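Local coordinates for protein Sodium/sialic acid symporter SiaT (Proteus mirabilis, PDB 5NV9) that couples the inward sodium gradient to uptake of the sialic acid N-acetylneuraminic acid across the bacterial inner membrane, using a LeuT-fold transport core, at residues A[63-76]-A[286-299]. Sequence-based numbering, arbitrary orientation.
With SLB (N-acetyl-beta-neuraminic acid), chain D.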
loop_
_atom_site.group_PDB
_atom_site.type_symbol
_atom_site.label_atom_id
_atom_site.label_comp_id
_atom_site.label_asym_id
_atom_site.label_seq_id
_atom_site.Cartn_x
_atom_site.Cartn_y
_atom_site.Cartn_z
ATOM N N THR A 63 7.652 -3.605 0.734
ATOM C CA THR A 63 8.243 -4.064 -0.515
ATOM C C THR A 63 9.756 -3.818 -0.484
ATOM O O THR A 63 10.560 -4.704 -0.867
ATOM C CB THR A 63 7.630 -3.338 -1.763
ATOM O OG1 THR A 63 6.371 -3.914 -2.123
ATOM C CG2 THR A 63 8.584 -3.353 -2.989
ATOM N N PHE A 64 10.154 -2.623 -0.014
ATOM C CA PHE A 64 11.551 -2.172 -0.177
ATOM C C PHE A 64 12.499 -3.127 0.552
ATOM O O PHE A 64 13.540 -3.499 -0.011
ATOM C CB PHE A 64 11.741 -0.737 0.321
ATOM C CG PHE A 64 12.956 -0.016 -0.266
ATOM C CD1 PHE A 64 14.254 -0.389 0.067
ATOM C CD2 PHE A 64 12.787 1.071 -1.110
ATOM C CE1 PHE A 64 15.364 0.277 -0.500
ATOM C CE2 PHE A 64 13.887 1.777 -1.662
ATOM C CZ PHE A 64 15.174 1.392 -1.350
HETATM N N MSE A 65 12.143 -3.511 1.775
HETATM C CA MSE A 65 12.930 -4.438 2.600
HETATM C C MSE A 65 12.626 -5.902 2.381
HETATM O O MSE A 65 13.561 -6.694 2.390
HETATM C CB MSE A 65 12.763 -4.195 4.111
HETATM C CG MSE A 65 14.096 -3.724 4.727
HETATM SE SE MSE A 65 14.495 -1.933 4.028
HETATM C CE MSE A 65 12.859 -1.044 4.665
ATOM N N SER A 66 11.347 -6.284 2.225
ATOM C CA SER A 66 10.960 -7.680 2.160
ATOM C C SER A 66 11.199 -8.369 0.851
ATOM O O SER A 66 11.447 -9.556 0.848
ATOM C CB SER A 66 9.447 -7.855 2.399
ATOM O OG SER A 66 9.217 -7.529 3.722
ATOM N N ILE A 67 11.009 -7.668 -0.251
ATOM C CA ILE A 67 11.084 -8.334 -1.543
ATOM C C ILE A 67 12.541 -8.753 -1.794
ATOM O O ILE A 67 12.779 -9.935 -2.129
ATOM C CB ILE A 67 10.491 -7.546 -2.722
ATOM C CG1 ILE A 67 8.945 -7.592 -2.775
ATOM C CG2 ILE A 67 11.066 -8.063 -4.031
ATOM C CD1 ILE A 67 8.305 -8.962 -2.632
ATOM N N PRO A 68 13.513 -7.826 -1.596
ATOM C CA PRO A 68 14.926 -8.262 -1.646
ATOM C C PRO A 68 15.265 -9.421 -0.669
ATOM O O PRO A 68 15.996 -10.341 -1.058
ATOM C CB PRO A 68 15.713 -6.988 -1.297
ATOM C CG PRO A 68 14.802 -5.874 -1.770
ATOM C CD PRO A 68 13.392 -6.373 -1.476
ATOM N N ALA A 69 14.797 -9.351 0.587
ATOM C CA ALA A 69 15.044 -10.466 1.525
ATOM C C ALA A 69 14.451 -11.781 1.011
ATOM O O ALA A 69 15.053 -12.834 1.155
ATOM C CB ALA A 69 14.482 -10.136 2.883
ATOM N N LYS A 70 13.294 -11.686 0.337
ATOM C CA LYS A 70 12.604 -12.823 -0.190
ATOM C C LYS A 70 13.366 -13.400 -1.403
ATOM O O LYS A 70 13.547 -14.616 -1.484
ATOM C CB LYS A 70 11.207 -12.433 -0.582
ATOM C CG LYS A 70 10.375 -13.589 -1.131
ATOM C CD LYS A 70 8.913 -13.419 -0.757
ATOM C CE LYS A 70 8.605 -14.064 0.591
ATOM N NZ LYS A 70 8.685 -15.550 0.481
ATOM N N ALA A 71 13.877 -12.564 -2.306
ATOM C CA ALA A 71 14.624 -13.130 -3.461
ATOM C C ALA A 71 15.944 -13.749 -2.972
ATOM O O ALA A 71 16.404 -14.743 -3.515
ATOM C CB ALA A 71 14.902 -12.066 -4.489
ATOM N N TYR A 72 16.585 -13.069 -2.002
ATOM C CA TYR A 72 17.796 -13.559 -1.305
ATOM C C TYR A 72 17.644 -15.017 -0.729
ATOM O O TYR A 72 18.470 -15.912 -1.049
ATOM C CB TYR A 72 18.196 -12.594 -0.187
ATOM C CG TYR A 72 19.521 -12.982 0.454
ATOM C CD1 TYR A 72 19.574 -13.979 1.411
ATOM C CD2 TYR A 72 20.706 -12.380 0.085
ATOM C CE1 TYR A 72 20.761 -14.361 1.986
ATOM C CE2 TYR A 72 21.896 -12.721 0.709
ATOM C CZ TYR A 72 21.904 -13.724 1.637
ATOM O OH TYR A 72 23.052 -14.141 2.215
ATOM N N THR A 73 16.591 -15.231 0.092
ATOM C CA THR A 73 16.325 -16.502 0.714
ATOM C C THR A 73 15.596 -17.532 -0.173
ATOM O O THR A 73 15.637 -18.717 0.103
ATOM C CB THR A 73 15.480 -16.312 1.981
ATOM O OG1 THR A 73 14.229 -15.744 1.595
ATOM C CG2 THR A 73 16.186 -15.376 2.933
ATOM N N SER A 74 14.896 -17.103 -1.207
ATOM C CA SER A 74 14.137 -18.063 -2.019
ATOM C C SER A 74 14.236 -17.761 -3.497
ATOM O O SER A 74 15.210 -18.130 -4.129
ATOM C CB SER A 74 12.652 -18.146 -1.565
ATOM O OG SER A 74 12.048 -16.889 -1.774
ATOM N N ASP A 75 13.187 -17.164 -4.071
ATOM C CA ASP A 75 13.139 -17.030 -5.479
ATOM C C ASP A 75 12.341 -15.787 -5.944
ATOM O O ASP A 75 12.004 -14.892 -5.143
ATOM C CB ASP A 75 12.588 -18.334 -6.028
ATOM C CG ASP A 75 11.208 -18.684 -5.456
ATOM O OD1 ASP A 75 10.283 -17.846 -5.521
ATOM O OD2 ASP A 75 11.006 -19.822 -5.006
ATOM N N TRP A 76 12.052 -15.709 -7.239
ATOM C CA TRP A 76 11.287 -14.591 -7.785
ATOM C C TRP A 76 9.823 -14.927 -7.963
ATOM O O TRP A 76 9.125 -14.127 -8.560
ATOM C CB TRP A 76 11.814 -14.195 -9.155
ATOM C CG TRP A 76 13.109 -13.449 -9.184
ATOM C CD1 TRP A 76 14.193 -13.643 -8.387
ATOM C CD2 TRP A 76 13.462 -12.446 -10.114
ATOM N NE1 TRP A 76 15.188 -12.765 -8.725
ATOM C CE2 TRP A 76 14.757 -12.003 -9.776
ATOM C CE3 TRP A 76 12.774 -11.820 -11.177
ATOM C CZ2 TRP A 76 15.426 -11.018 -10.500
ATOM C CZ3 TRP A 76 13.423 -10.817 -11.873
ATOM C CH2 TRP A 76 14.740 -10.398 -11.512
ATOM N N ILE A 286 10.944 -5.380 -10.420
ATOM C CA ILE A 286 11.977 -6.262 -10.897
ATOM C C ILE A 286 13.320 -5.923 -10.219
ATOM O O ILE A 286 14.099 -6.824 -9.882
ATOM C CB ILE A 286 12.234 -6.119 -12.399
ATOM C CG1 ILE A 286 11.048 -6.543 -13.226
ATOM C CG2 ILE A 286 13.397 -7.004 -12.816
ATOM C CD1 ILE A 286 11.246 -6.245 -14.711
ATOM N N PHE A 287 13.601 -4.633 -10.029
ATOM C CA PHE A 287 14.881 -4.237 -9.386
ATOM C C PHE A 287 14.965 -4.673 -7.929
ATOM O O PHE A 287 16.074 -5.027 -7.484
ATOM C CB PHE A 287 15.218 -2.761 -9.545
ATOM C CG PHE A 287 15.678 -2.416 -10.912
ATOM C CD1 PHE A 287 14.759 -2.144 -11.922
ATOM C CD2 PHE A 287 17.028 -2.381 -11.210
ATOM C CE1 PHE A 287 15.183 -1.848 -13.211
ATOM C CE2 PHE A 287 17.445 -2.107 -12.500
ATOM C CZ PHE A 287 16.527 -1.842 -13.503
ATOM N N PHE A 288 13.826 -4.729 -7.215
ATOM C CA PHE A 288 13.842 -5.201 -5.821
ATOM C C PHE A 288 14.175 -6.710 -5.739
ATOM O O PHE A 288 14.924 -7.131 -4.872
ATOM C CB PHE A 288 12.571 -4.807 -5.085
ATOM C CG PHE A 288 12.485 -3.332 -4.828
ATOM C CD1 PHE A 288 13.243 -2.745 -3.816
ATOM C CD2 PHE A 288 11.713 -2.509 -5.610
ATOM C CE1 PHE A 288 13.238 -1.356 -3.615
ATOM C CE2 PHE A 288 11.706 -1.115 -5.416
ATOM C CZ PHE A 288 12.438 -0.547 -4.399
ATOM N N PHE A 289 13.637 -7.500 -6.653
ATOM C CA PHE A 289 14.004 -8.923 -6.747
ATOM C C PHE A 289 15.472 -9.024 -7.128
ATOM O O PHE A 289 16.222 -9.773 -6.497
ATOM C CB PHE A 289 13.114 -9.649 -7.778
ATOM C CG PHE A 289 11.733 -9.904 -7.258
ATOM C CD1 PHE A 289 11.503 -10.997 -6.446
ATOM C CD2 PHE A 289 10.676 -8.995 -7.475
ATOM C CE1 PHE A 289 10.222 -11.244 -5.928
ATOM C CE2 PHE A 289 9.405 -9.235 -6.919
ATOM C CZ PHE A 289 9.187 -10.359 -6.128
ATOM N N ALA A 290 15.878 -8.264 -8.154
ATOM C CA ALA A 290 17.248 -8.335 -8.648
ATOM C C ALA A 290 18.231 -7.996 -7.563
ATOM O O ALA A 290 19.293 -8.648 -7.457
ATOM C CB ALA A 290 17.462 -7.503 -9.910
ATOM N N ILE A 291 17.850 -7.060 -6.694
ATOM C CA ILE A 291 18.671 -6.734 -5.541
ATOM C C ILE A 291 18.946 -7.916 -4.574
ATOM O O ILE A 291 20.107 -8.121 -4.182
ATOM C CB ILE A 291 18.161 -5.487 -4.779
ATOM C CG1 ILE A 291 18.452 -4.235 -5.594
ATOM C CG2 ILE A 291 18.852 -5.341 -3.447
ATOM C CD1 ILE A 291 17.498 -3.115 -5.217
ATOM N N GLY A 292 17.897 -8.674 -4.207
ATOM C CA GLY A 292 18.041 -9.869 -3.374
ATOM C C GLY A 292 18.869 -10.935 -4.031
ATOM O O GLY A 292 19.712 -11.522 -3.410
ATOM N N SER A 293 18.672 -11.173 -5.309
ATOM C CA SER A 293 19.537 -12.089 -6.013
ATOM C C SER A 293 21.010 -11.642 -6.087
ATOM O O SER A 293 21.956 -12.447 -5.892
ATOM C CB SER A 293 18.949 -12.304 -7.413
ATOM O OG SER A 293 17.686 -12.921 -7.306
ATOM N N ALA A 294 21.204 -10.356 -6.372
ATOM C CA ALA A 294 22.555 -9.750 -6.340
ATOM C C ALA A 294 23.229 -9.865 -5.023
ATOM O O ALA A 294 24.420 -10.197 -4.985
ATOM C CB ALA A 294 22.541 -8.305 -6.807
ATOM N N LEU A 295 22.500 -9.610 -3.928
ATOM C CA LEU A 295 23.096 -9.640 -2.609
ATOM C C LEU A 295 23.482 -11.028 -2.208
ATOM O O LEU A 295 24.439 -11.194 -1.450
ATOM C CB LEU A 295 22.154 -9.083 -1.545
ATOM C CG LEU A 295 21.950 -7.553 -1.560
ATOM C CD1 LEU A 295 20.872 -7.137 -0.644
ATOM C CD2 LEU A 295 23.200 -6.798 -1.219
ATOM N N PHE A 296 22.656 -12.002 -2.638
ATOM C CA PHE A 296 22.899 -13.403 -2.418
ATOM C C PHE A 296 24.236 -13.804 -3.049
ATOM O O PHE A 296 25.066 -14.461 -2.394
ATOM C CB PHE A 296 21.755 -14.226 -2.994
ATOM C CG PHE A 296 22.107 -15.639 -3.217
ATOM C CD1 PHE A 296 22.222 -16.484 -2.161
ATOM C CD2 PHE A 296 22.320 -16.099 -4.483
ATOM C CE1 PHE A 296 22.573 -17.810 -2.334
ATOM C CE2 PHE A 296 22.685 -17.427 -4.675
ATOM C CZ PHE A 296 22.820 -18.279 -3.602
ATOM N N VAL A 297 24.435 -13.428 -4.321
ATOM C CA VAL A 297 25.712 -13.675 -4.994
ATOM C C VAL A 297 26.855 -12.937 -4.304
ATOM O O VAL A 297 27.911 -13.513 -4.063
ATOM C CB VAL A 297 25.652 -13.378 -6.472
ATOM C CG1 VAL A 297 26.991 -13.666 -7.119
ATOM C CG2 VAL A 297 24.578 -14.229 -7.108
ATOM N N TYR A 298 26.637 -11.679 -3.924
ATOM C CA TYR A 298 27.667 -10.944 -3.296
ATOM C C TYR A 298 28.108 -11.573 -1.975
ATOM O O TYR A 298 29.303 -11.668 -1.736
ATOM C CB TYR A 298 27.291 -9.477 -3.099
ATOM C CG TYR A 298 28.342 -8.647 -2.375
ATOM C CD1 TYR A 298 29.466 -8.127 -3.042
ATOM C CD2 TYR A 298 28.211 -8.374 -1.030
ATOM C CE1 TYR A 298 30.420 -7.376 -2.363
ATOM C CE2 TYR A 298 29.152 -7.632 -0.356
ATOM C CZ TYR A 298 30.237 -7.113 -1.013
ATOM O OH TYR A 298 31.122 -6.348 -0.249
ATOM N N TYR A 299 27.187 -12.011 -1.114
ATOM C CA TYR A 299 27.633 -12.554 0.158
ATOM C C TYR A 299 28.067 -14.029 0.114
ATOM O O TYR A 299 28.629 -14.512 1.081
ATOM C CB TYR A 299 26.589 -12.268 1.266
ATOM C CG TYR A 299 26.578 -10.815 1.644
ATOM C CD1 TYR A 299 27.608 -10.258 2.428
ATOM C CD2 TYR A 299 25.550 -9.991 1.252
ATOM C CE1 TYR A 299 27.614 -8.905 2.773
ATOM C CE2 TYR A 299 25.511 -8.656 1.621
ATOM C CZ TYR A 299 26.551 -8.085 2.370
ATOM O OH TYR A 299 26.514 -6.720 2.673
HETATM C C1 SLB D . 3.806 -2.643 -0.036
HETATM C C2 SLB D . 2.888 -3.420 -0.940
HETATM C C3 SLB D . 2.797 -4.844 -0.444
HETATM C C4 SLB D . 2.048 -5.769 -1.429
HETATM C C5 SLB D . 2.833 -5.693 -2.738
HETATM C C6 SLB D . 2.908 -4.229 -3.221
HETATM C C7 SLB D . 3.695 -4.020 -4.522
HETATM C C8 SLB D . 3.741 -2.568 -4.918
HETATM C C9 SLB D . 4.378 -2.381 -6.295
HETATM C C10 SLB D . 2.854 -7.539 -4.375
HETATM C C11 SLB D . 2.172 -8.025 -5.628
HETATM N N5 SLB D . 2.210 -6.526 -3.777
HETATM O O1A SLB D . 5.040 -2.558 -0.360
HETATM O O1B SLB D . 3.313 -2.145 1.046
HETATM O O2 SLB D . 1.562 -2.819 -0.985
HETATM O O4 SLB D . 2.026 -7.156 -0.945
HETATM O O6 SLB D . 3.531 -3.416 -2.230
HETATM O O7 SLB D . 5.053 -4.443 -4.369
HETATM O O8 SLB D . 2.428 -2.021 -4.918
HETATM O O9 SLB D . 3.586 -2.979 -7.352
HETATM O O10 SLB D . 3.937 -7.996 -3.976
HETATM O O HOH W 1 16.736 -15.043 -6.218
HETATM O O HOH W 2 24.643 -15.278 0.312
#
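Phe289 packs between Ile67 and Trp76 where segments of two helices of the LeuT fold cross closely: 63-73 of helix 61-73, on the periplasmic side of the substrate site, and 286-299 of helix 267-301. The axes of these segments approach to 6.8 Å at 47°, and Pro68 and Gly292 mark the crossing. Gly292 has no side chain, and its CA comes to 3.1 Å from Pro68 O in a CA-H...O contact.

From CB outward, Phe289 first meets Trp76: CB lies over the face of the six-membered ring, 3.7 Å from the centroid, a CH-pi contact. With CG anti to the carbonyl carbon, the ring turns one face to Ile67, whose CG2 sits over its centre, 7° off the normal. Ring atom CD1 approaches Ala71 CB and Trp76 CA, while CZ meets Ile67 CD1 at 3.9 Å.

Phe288 is a knob among Thr63, Phe64, Ile67 and Pro68; its CE1 edge points at the Phe64 face, with planes at 64°. Thr63 also belongs to the sialic acid pocket, its OG1 accepting from the ligand's O7, so this packing directly adjoins bound substrate. Near the other end, Tyr72 fits among Gly292, Leu295, Phe296 and Tyr299, its CE2 3.4 Å from Phe296 CA.

Trp76 NE1 donates to Ser293 OG at 2.9 Å, nearly straight and in the indole plane, and that OG donates to a water that in turn donates to Ala71 O.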